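Local coordinates for DUF2235 domain-containing protein (Pseudomonas aeruginosa, PDB 4O5P) that probably hydrolyses phospholipids as Tle1, an effector of the type VI secretion system with an alpha/beta-hydrolase catalytic domain, at residues A[481-486]-A[650-655]. Numbering follows the deposited sequence.
Sequences TAWRID and KLVALF
Trp483 lays one face of its indole against the CB of Phe655, a CH-pi contact in which CB stands 3.5 Å from the centroid of the five-membered ring and 13° off the ring normal. NE1 and CD1 share the closest approach, each 3.4 Å from Phe655 CB. With CG anti to the backbone N (chi1 176°), the indole extends from its own helix across to the other. The phenyl ring, its CG anti to the carbonyl carbon, instead leads away from 481-486. The two aromatic planes meet obliquely at 36°. Between the centroids of the phenyl and the five-membered ring lie 5.5 Å. That phenyl packs on Leu479 and Ile480 of the same helix as Trp483, and His338 meets it edge-to-face. The contact thus joins helices 469-487 and 649-657 in the Tle1-like C-terminal region, with Trp483 the residue of 481-486 that makes it; the nearest CA atoms, of Trp483 and Val652, are 7.2 Å apart. Apolar contact continues at the pyrrole rim, where Trp483 CD1 lies 4.2 Å from Val652 CG1. The buried indole NE1 hydrogen-bonds to the OD1 of Asp656, which would help fix the ring's rotation, while Phe655 O accepts a hydrogen bond from Lys393 NZ.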
# COMPACT_ATOMS: atom_id res chain seq x y z
N THR A 481 -18.69 12.56 -6.94
CA THR A 481 -19.19 12.77 -8.31
C THR A 481 -20.03 14.05 -8.36
O THR A 481 -19.83 14.90 -9.24
CB THR A 481 -20.06 11.58 -8.78
OG1 THR A 481 -19.25 10.40 -8.89
CG2 THR A 481 -20.68 11.89 -10.16
N ALA A 482 -20.98 14.18 -7.43
CA ALA A 482 -21.81 15.38 -7.33
C ALA A 482 -20.97 16.64 -7.25
O ALA A 482 -21.26 17.62 -7.93
CB ALA A 482 -22.76 15.29 -6.13
N TRP A 483 -19.91 16.62 -6.44
CA TRP A 483 -19.00 17.77 -6.36
C TRP A 483 -18.28 18.05 -7.68
O TRP A 483 -18.10 19.22 -8.06
CB TRP A 483 -17.97 17.55 -5.26
CG TRP A 483 -16.92 18.62 -5.14
CD1 TRP A 483 -16.97 19.75 -4.36
CD2 TRP A 483 -15.63 18.65 -5.78
NE1 TRP A 483 -15.80 20.47 -4.48
CE2 TRP A 483 -14.97 19.82 -5.35
CE3 TRP A 483 -14.99 17.80 -6.69
CZ2 TRP A 483 -13.69 20.16 -5.80
CZ3 TRP A 483 -13.72 18.13 -7.13
CH2 TRP A 483 -13.08 19.30 -6.68
N ARG A 484 -17.86 17.00 -8.38
CA ARG A 484 -17.22 17.15 -9.69
C ARG A 484 -18.17 17.70 -10.75
O ARG A 484 -17.74 18.40 -11.64
CB ARG A 484 -16.62 15.83 -10.20
CG ARG A 484 -15.43 15.33 -9.42
CD ARG A 484 -15.11 13.87 -9.77
NE ARG A 484 -14.07 13.39 -8.85
CZ ARG A 484 -13.97 12.14 -8.44
NH1 ARG A 484 -14.82 11.22 -8.87
NH2 ARG A 484 -13.01 11.82 -7.60
N ILE A 485 -19.46 17.37 -10.67
CA ILE A 485 -20.40 17.88 -11.68
C ILE A 485 -20.34 19.43 -11.71
O ILE A 485 -20.42 20.06 -12.77
CB ILE A 485 -21.85 17.39 -11.47
CG1 ILE A 485 -21.94 15.88 -11.72
CG2 ILE A 485 -22.82 18.12 -12.39
CD1 ILE A 485 -23.24 15.26 -11.18
N ASP A 486 -20.19 20.04 -10.53
CA ASP A 486 -20.02 21.49 -10.50
C ASP A 486 -18.58 21.93 -10.75
O ASP A 486 -18.34 22.71 -11.66
CB ASP A 486 -20.58 22.11 -9.22
CG ASP A 486 -20.54 23.61 -9.26
OD1 ASP A 486 -19.51 24.20 -8.83
OD2 ASP A 486 -21.53 24.22 -9.73
N LYS A 650 -19.55 23.76 4.56
CA LYS A 650 -18.37 23.15 5.15
C LYS A 650 -17.99 21.88 4.37
O LYS A 650 -16.80 21.63 4.16
CB LYS A 650 -18.60 22.90 6.64
CG LYS A 650 -18.44 24.16 7.50
CD LYS A 650 -17.10 24.86 7.21
CE LYS A 650 -16.75 25.94 8.24
NZ LYS A 650 -15.40 26.56 7.99
N LEU A 651 -18.99 21.13 3.91
CA LEU A 651 -18.76 19.92 3.12
C LEU A 651 -18.11 20.23 1.76
O LEU A 651 -17.03 19.67 1.41
CB LEU A 651 -20.08 19.18 2.92
CG LEU A 651 -20.01 17.85 2.16
CD1 LEU A 651 -19.09 16.86 2.89
CD2 LEU A 651 -21.41 17.27 1.97
N VAL A 652 -18.74 21.14 1.00
CA VAL A 652 -18.18 21.58 -0.28
C VAL A 652 -16.75 22.13 -0.10
O VAL A 652 -15.87 21.84 -0.91
CB VAL A 652 -19.09 22.60 -1.02
CG1 VAL A 652 -18.42 23.09 -2.31
CG2 VAL A 652 -20.43 21.97 -1.37
N ALA A 653 -16.52 22.90 0.97
CA ALA A 653 -15.18 23.43 1.25
C ALA A 653 -14.17 22.33 1.57
O ALA A 653 -12.99 22.44 1.22
CB ALA A 653 -15.22 24.45 2.36
N LEU A 654 -14.62 21.26 2.23
CA LEU A 654 -13.73 20.12 2.45
C LEU A 654 -13.29 19.53 1.12
O LEU A 654 -12.10 19.25 0.93
CB LEU A 654 -14.42 19.03 3.26
CG LEU A 654 -13.53 17.84 3.65
CD1 LEU A 654 -12.66 18.20 4.85
CD2 LEU A 654 -14.37 16.60 3.96
N PHE A 655 -14.23 19.33 0.19
CA PHE A 655 -13.81 18.79 -1.12
C PHE A 655 -12.96 19.76 -1.94
O PHE A 655 -12.05 19.32 -2.67
CB PHE A 655 -15.01 18.29 -1.94
CG PHE A 655 -15.60 17.02 -1.40
CD1 PHE A 655 -15.03 15.79 -1.71
CD2 PHE A 655 -16.71 17.05 -0.58
CE1 PHE A 655 -15.55 14.61 -1.21
CE2 PHE A 655 -17.24 15.87 -0.06
CZ PHE A 655 -16.66 14.65 -0.39